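Local coordinates for protein alcohol dehydrogenase, zinc-containing (Thermotoga maritima, PDB 1VJ0) that binds zinc and probably works as an oxidoreductase of the zinc-containing alcohol dehydrogenase family, at residues A[193-205]-A[215-227]. Residues are numbered along the deposited sequence; the frame is centred on the assembly and turned at random.
Sequences SFAGKTVVIQGAG and ARSLGAENVIVIA
V199 pushes its two methyls into the hollow under the helix end: CG1 meets A215 CB at 4.1 Å, while CG2 beds against A220 CB. Farther along the same face, I201 reaches back with CD1 to V223 CG1, 4.1 Å away. At the loop end the F194 ring lies alongside L218, its CD2–CE2 side against L218 CD1; with CG anti to the carbonyl carbon (chi1 -77°), the ring also reaches F187, Y190 and F270. On the opposite face, I224 CD1 is the bump, 3.6 Å from T198 CG2 and also touching V200 CG2, and V200 CG1 meets I226 CD1. T198 OG1 sits 3.0 Å from N222 OD1. An alanine at T198 is likely to leave N222 OD1 without this neighbour and open a gap beside the I224 tip. Between these two layers, strands 198-202 and 222-227 run parallel, their axes 19° apart. K197 O starts the pairing by gripping two amides, E221 N and N222 N; G203 N to I226 O (2.8 Å) ends it. This is the first beta-alpha-beta crossover of a Rossmann fold, and G203 and G205 fit the glycine-rich turn that in such folds usually receives a dinucleotide.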
ATOM      1  N   SER A 193       3.443   0.097  -9.419  1.00 30.75           N
ATOM      2  CA  SER A 193       3.157   0.283 -10.853  1.00 30.45           C
ATOM      3  C   SER A 193       3.848  -0.774 -11.717  1.00 29.48           C
ATOM      4  O   SER A 193       4.832  -1.367 -11.307  1.00 30.13           O
ATOM      5  CB  SER A 193       3.514   1.690 -11.306  1.00 31.37           C
ATOM      6  OG  SER A 193       4.691   1.776 -12.053  1.00 33.21           O
ATOM      7  N   PHE A 194       3.279  -1.026 -12.900  1.00 28.06           N
ATOM      8  CA  PHE A 194       3.832  -1.933 -13.882  1.00 27.75           C
ATOM      9  C   PHE A 194       4.909  -1.287 -14.790  1.00 27.27           C
ATOM     10  O   PHE A 194       5.542  -1.971 -15.577  1.00 26.59           O
ATOM     11  CB  PHE A 194       2.688  -2.570 -14.688  1.00 27.67           C
ATOM     12  CG  PHE A 194       1.990  -3.652 -13.923  1.00 28.25           C
ATOM     13  CD1 PHE A 194       2.514  -4.924 -13.903  1.00 30.66           C
ATOM     14  CD2 PHE A 194       0.863  -3.381 -13.177  1.00 26.77           C
ATOM     15  CE1 PHE A 194       1.912  -5.956 -13.123  1.00 28.23           C
ATOM     16  CE2 PHE A 194       0.252  -4.387 -12.414  1.00 29.77           C
ATOM     17  CZ  PHE A 194       0.783  -5.675 -12.398  1.00 28.97           C
ATOM     18  N   ALA A 195       5.197  -0.004 -14.599  1.00 27.94           N
ATOM     19  CA  ALA A 195       6.260   0.654 -15.343  1.00 27.74           C
ATOM     20  C   ALA A 195       7.597  -0.048 -15.134  1.00 28.46           C
ATOM     21  O   ALA A 195       8.023  -0.321 -13.995  1.00 28.78           O
ATOM     22  CB  ALA A 195       6.398   2.053 -14.927  1.00 27.61           C
ATOM     23  N   GLY A 196       8.262  -0.323 -16.235  1.00 28.64           N
ATOM     24  CA  GLY A 196       9.522  -1.028 -16.219  1.00 28.87           C
ATOM     25  C   GLY A 196       9.416  -2.512 -15.851  1.00 29.25           C
ATOM     26  O   GLY A 196      10.480  -3.164 -15.662  1.00 30.46           O
ATOM     27  N   LYS A 197       8.205  -3.062 -15.719  1.00 27.19           N
ATOM     28  CA  LYS A 197       8.081  -4.420 -15.261  1.00 27.12           C
ATOM     29  C   LYS A 197       7.918  -5.430 -16.427  1.00 27.65           C
ATOM     30  O   LYS A 197       7.392  -5.113 -17.504  1.00 26.45           O
ATOM     31  CB  LYS A 197       6.943  -4.586 -14.227  1.00 28.20           C
ATOM     32  CG  LYS A 197       7.020  -3.591 -13.025  1.00 29.43           C
ATOM     33  CD  LYS A 197       8.140  -3.956 -12.090  1.00 29.59           C
ATOM     34  CE  LYS A 197       8.316  -2.938 -10.998  1.00 33.72           C
ATOM     35  NZ  LYS A 197       7.046  -2.836 -10.181  1.00 36.04           N
ATOM     36  N   THR A 198       8.321  -6.665 -16.131  1.00 27.78           N
ATOM     37  CA  THR A 198       8.164  -7.817 -17.022  1.00 28.03           C
ATOM     38  C   THR A 198       7.099  -8.742 -16.449  1.00 28.35           C
ATOM     39  O   THR A 198       7.204  -9.152 -15.282  1.00 28.10           O
ATOM     40  CB  THR A 198       9.497  -8.583 -17.184  1.00 28.53           C
ATOM     41  OG1 THR A 198      10.395  -7.805 -17.955  1.00 31.07           O
ATOM     42  CG2 THR A 198       9.282  -9.891 -18.000  1.00 26.23           C
ATOM     43  N   VAL A 199       6.049  -8.974 -17.261  1.00 27.45           N
ATOM     44  CA  VAL A 199       4.882  -9.786 -16.958  1.00 26.73           C
ATOM     45  C   VAL A 199       4.935 -11.060 -17.772  1.00 27.00           C
ATOM     46  O   VAL A 199       5.180 -11.010 -18.984  1.00 26.53           O
ATOM     47  CB  VAL A 199       3.595  -9.029 -17.338  1.00 26.54           C
ATOM     48  CG1 VAL A 199       2.382  -9.969 -17.291  1.00 27.47           C
ATOM     49  CG2 VAL A 199       3.435  -7.818 -16.374  1.00 28.92           C
ATOM     50  N   VAL A 200       4.804 -12.200 -17.094  1.00 27.81           N
ATOM     51  CA  VAL A 200       4.614 -13.479 -17.764  1.00 27.25           C
ATOM     52  C   VAL A 200       3.209 -13.973 -17.484  1.00 28.32           C
ATOM     53  O   VAL A 200       2.743 -14.002 -16.332  1.00 29.19           O
ATOM     54  CB  VAL A 200       5.656 -14.525 -17.328  1.00 27.66           C
ATOM     55  CG1 VAL A 200       5.353 -15.914 -17.923  1.00 30.53           C
ATOM     56  CG2 VAL A 200       7.065 -14.082 -17.684  1.00 26.25           C
ATOM     57  N   ILE A 201       2.512 -14.350 -18.551  1.00 29.18           N
ATOM     58  CA  ILE A 201       1.206 -14.946 -18.445  1.00 28.84           C
ATOM     59  C   ILE A 201       1.250 -16.380 -18.877  1.00 27.86           C
ATOM     60  O   ILE A 201       1.729 -16.689 -19.966  1.00 26.55           O
ATOM     61  CB  ILE A 201       0.219 -14.169 -19.300  1.00 29.86           C
ATOM     62  CG1 ILE A 201       0.086 -12.746 -18.737  1.00 30.94           C
ATOM     63  CG2 ILE A 201      -1.144 -14.889 -19.330  1.00 29.59           C
ATOM     64  CD1 ILE A 201      -0.506 -11.769 -19.706  1.00 33.29           C
ATOM     65  N   GLN A 202       0.726 -17.258 -18.021  1.00 28.21           N
ATOM     66  CA  GLN A 202       0.642 -18.707 -18.320  1.00 28.11           C
ATOM     67  C   GLN A 202      -0.771 -18.998 -18.736  1.00 28.51           C
ATOM     68  O   GLN A 202      -1.690 -18.860 -17.908  1.00 29.03           O
ATOM     69  CB  GLN A 202       0.995 -19.560 -17.097  1.00 28.15           C
ATOM     70  CG  GLN A 202       2.341 -19.276 -16.481  1.00 28.42           C
ATOM     71  CD  GLN A 202       2.554 -20.036 -15.198  1.00 28.69           C
ATOM     72  OE1 GLN A 202       1.967 -19.693 -14.160  1.00 29.57           O
ATOM     73  NE2 GLN A 202       3.353 -21.112 -15.263  1.00 25.17           N
ATOM     74  N   GLY A 203      -0.967 -19.395 -19.985  1.00 27.98           N
ATOM     75  CA  GLY A 203      -2.291 -19.696 -20.504  1.00 28.54           C
ATOM     76  C   GLY A 203      -2.718 -18.617 -21.475  1.00 28.59           C
ATOM     77  O   GLY A 203      -2.316 -17.464 -21.322  1.00 29.15           O
ATOM     78  N   ALA A 204      -3.427 -19.019 -22.535  1.00 27.97           N
ATOM     79  CA  ALA A 204      -3.863 -18.105 -23.598  1.00 27.85           C
ATOM     80  C   ALA A 204      -5.306 -18.350 -23.986  1.00 27.55           C
ATOM     81  O   ALA A 204      -5.665 -18.349 -25.173  1.00 25.78           O
ATOM     82  CB  ALA A 204      -2.956 -18.268 -24.797  1.00 29.55           C
ATOM     83  N   GLY A 205      -6.098 -18.698 -22.980  1.00 28.10           N
ATOM     84  CA  GLY A 205      -7.563 -18.642 -23.024  1.00 28.63           C
ATOM     85  C   GLY A 205      -7.999 -17.221 -22.726  1.00 28.27           C
ATOM     86  O   GLY A 205      -7.184 -16.341 -22.583  1.00 28.23           O
ATOM     87  N   ALA A 215      -2.191  -5.951 -18.911  1.00 27.40           N
ATOM     88  CA  ALA A 215      -0.755  -5.689 -18.652  1.00 28.22           C
ATOM     89  C   ALA A 215      -0.253  -4.522 -19.480  1.00 28.46           C
ATOM     90  O   ALA A 215       0.409  -3.625 -18.976  1.00 27.57           O
ATOM     91  CB  ALA A 215       0.103  -6.936 -18.927  1.00 27.50           C
ATOM     92  N   ARG A 216      -0.590  -4.542 -20.769  1.00 28.45           N
ATOM     93  CA  ARG A 216      -0.215  -3.462 -21.688  1.00 29.58           C
ATOM     94  C   ARG A 216      -0.823  -2.122 -21.216  1.00 28.98           C
ATOM     95  O   ARG A 216      -0.140  -1.124 -21.153  1.00 29.03           O
ATOM     96  CB  ARG A 216      -0.692  -3.771 -23.105  1.00 29.20           C
ATOM     97  CG  ARG A 216       0.220  -4.619 -23.945  1.00 33.15           C
ATOM     98  CD  ARG A 216       1.313  -3.816 -24.750  1.00 35.68           C
ATOM     99  NE  ARG A 216       2.511  -3.599 -23.932  1.00 35.55           N
ATOM    100  CZ  ARG A 216       3.621  -4.332 -23.950  1.00 36.77           C
ATOM    101  NH1 ARG A 216       3.735  -5.370 -24.758  1.00 35.39           N
ATOM    102  NH2 ARG A 216       4.633  -4.021 -23.144  1.00 35.97           N
ATOM    103  N   SER A 217      -2.099  -2.130 -20.854  1.00 27.59           N
ATOM    104  CA  SER A 217      -2.797  -0.919 -20.475  1.00 28.10           C
ATOM    105  C   SER A 217      -2.297  -0.248 -19.202  1.00 27.59           C
ATOM    106  O   SER A 217      -2.364   0.969 -19.098  1.00 26.22           O
ATOM    107  CB  SER A 217      -4.293  -1.205 -20.352  1.00 28.41           C
ATOM    108  OG  SER A 217      -4.779  -1.675 -21.590  1.00 30.41           O
ATOM    109  N   LEU A 218      -1.774  -1.045 -18.282  1.00 28.20           N
ATOM    110  CA  LEU A 218      -1.214  -0.553 -17.007  1.00 28.85           C
ATOM    111  C   LEU A 218       0.261  -0.154 -17.144  1.00 28.14           C
ATOM    112  O   LEU A 218       0.848   0.386 -16.219  1.00 28.99           O
ATOM    113  CB  LEU A 218      -1.370  -1.616 -15.933  1.00 28.83           C
ATOM    114  CG  LEU A 218      -2.821  -1.993 -15.607  1.00 31.24           C
ATOM    115  CD1 LEU A 218      -2.896  -3.054 -14.545  1.00 34.71           C
ATOM    116  CD2 LEU A 218      -3.626  -0.764 -15.201  1.00 32.43           C
ATOM    117  N   GLY A 219       0.831  -0.391 -18.310  1.00 28.01           N
ATOM    118  CA  GLY A 219       2.139   0.147 -18.638  1.00 27.22           C
ATOM    119  C   GLY A 219       3.306  -0.802 -18.443  1.00 28.12           C
ATOM    120  O   GLY A 219       4.457  -0.352 -18.344  1.00 26.86           O
ATOM    121  N   ALA A 220       3.044  -2.112 -18.457  1.00 27.96           N
ATOM    122  CA  ALA A 220       4.141  -3.087 -18.362  1.00 28.31           C
ATOM    123  C   ALA A 220       5.115  -2.886 -19.479  1.00 28.39           C
ATOM    124  O   ALA A 220       4.726  -2.557 -20.606  1.00 29.04           O
ATOM    125  CB  ALA A 220       3.626  -4.508 -18.421  1.00 27.55           C
ATOM    126  N   GLU A 221       6.388  -3.127 -19.194  1.00 29.20           N
ATOM    127  CA  GLU A 221       7.388  -2.986 -20.223  1.00 29.68           C
ATOM    128  C   GLU A 221       7.432  -4.175 -21.179  1.00 28.95           C
ATOM    129  O   GLU A 221       7.524  -4.015 -22.418  1.00 28.69           O
ATOM    130  CB  GLU A 221       8.762  -2.790 -19.590  1.00 30.44           C
ATOM    131  CG  GLU A 221       9.849  -2.528 -20.615  1.00 32.36           C
ATOM    132  CD  GLU A 221      11.186  -2.267 -19.950  1.00 35.39           C
ATOM    133  OE1 GLU A 221      11.283  -1.293 -19.180  1.00 40.10           O
ATOM    134  OE2 GLU A 221      12.124  -3.060 -20.168  1.00 44.94           O
ATOM    135  N   ASN A 222       7.452  -5.368 -20.616  1.00 28.70           N
ATOM    136  CA  ASN A 222       7.461  -6.591 -21.415  1.00 27.86           C
ATOM    137  C   ASN A 222       6.310  -7.507 -21.016  1.00 27.93           C
ATOM    138  O   ASN A 222       6.037  -7.707 -19.828  1.00 26.47           O
ATOM    139  CB  ASN A 222       8.764  -7.387 -21.201  1.00 28.21           C
ATOM    140  CG  ASN A 222       9.995  -6.602 -21.477  1.00 27.43           C
ATOM    141  OD1 ASN A 222      10.882  -6.473 -20.609  1.00 35.29           O
ATOM    142  ND2 ASN A 222      10.095  -6.100 -22.657  1.00 25.51           N
ATOM    143  N   VAL A 223       5.641  -8.071 -22.017  1.00 27.57           N
ATOM    144  CA  VAL A 223       4.537  -9.020 -21.767  1.00 27.88           C
ATOM    145  C   VAL A 223       4.835 -10.325 -22.517  1.00 27.78           C
ATOM    146  O   VAL A 223       5.052 -10.320 -23.760  1.00 26.67           O
ATOM    147  CB  VAL A 223       3.146  -8.452 -22.159  1.00 28.64           C
ATOM    148  CG1 VAL A 223       2.059  -9.541 -21.995  1.00 29.59           C
ATOM    149  CG2 VAL A 223       2.809  -7.187 -21.345  1.00 27.86           C
ATOM    150  N   ILE A 224       4.987 -11.405 -21.767  1.00 26.38           N
ATOM    151  CA  ILE A 224       5.339 -12.711 -22.355  1.00 28.03           C
ATOM    152  C   ILE A 224       4.232 -13.685 -22.024  1.00 27.49           C
ATOM    153  O   ILE A 224       3.776 -13.733 -20.867  1.00 27.16           O
ATOM    154  CB  ILE A 224       6.664 -13.243 -21.749  1.00 29.11           C
ATOM    155  CG1 ILE A 224       7.829 -12.310 -22.106  1.00 33.07           C
ATOM    156  CG2 ILE A 224       6.968 -14.724 -22.185  1.00 28.14           C
ATOM    157  CD1 ILE A 224       8.649 -11.951 -20.886  1.00 35.23           C
ATOM    158  N   VAL A 225       3.794 -14.454 -23.033  1.00 27.93           N
ATOM    159  CA  VAL A 225       2.778 -15.500 -22.835  1.00 27.11           C
ATOM    160  C   VAL A 225       3.338 -16.916 -23.115  1.00 26.93           C
ATOM    161  O   VAL A 225       4.006 -17.121 -24.113  1.00 26.53           O
ATOM    162  CB  VAL A 225       1.579 -15.254 -23.748  1.00 26.98           C
ATOM    163  CG1 VAL A 225       0.519 -16.356 -23.564  1.00 27.15           C
ATOM    164  CG2 VAL A 225       0.979 -13.878 -23.446  1.00 28.40           C
ATOM    165  N   ILE A 226       3.063 -17.853 -22.196  1.00 26.02           N
ATOM    166  CA  ILE A 226       3.465 -19.250 -22.327  1.00 27.33           C
ATOM    167  C   ILE A 226       2.178 -20.069 -22.393  1.00 26.78           C
ATOM    168  O   ILE A 226       1.325 -19.978 -21.504  1.00 26.93           O
ATOM    169  CB  ILE A 226       4.334 -19.737 -21.131  1.00 26.26           C
ATOM    170  CG1 ILE A 226       5.557 -18.848 -20.971  1.00 28.52           C
ATOM    171  CG2 ILE A 226       4.713 -21.237 -21.338  1.00 26.77           C
ATOM    172  CD1 ILE A 226       6.365 -19.122 -19.751  1.00 29.89           C
ATOM    173  N   ALA A 227       2.031 -20.807 -23.464  1.00 27.73           N
ATOM    174  CA  ALA A 227       0.883 -21.691 -23.703  1.00 29.04           C
ATOM    175  C   ALA A 227       1.261 -22.795 -24.689  1.00 29.78           C
ATOM    176  O   ALA A 227       2.386 -22.837 -25.199  1.00 30.17           O
ATOM    177  CB  ALA A 227      -0.324 -20.902 -24.227  1.00 29.50           C
TER
HETATM  178  O   HOH W   1       1.058   0.528 -13.485  1.00 25.32           O
HETATM  179  O   HOH W   2       7.092   0.479 -18.735  1.00 28.33           O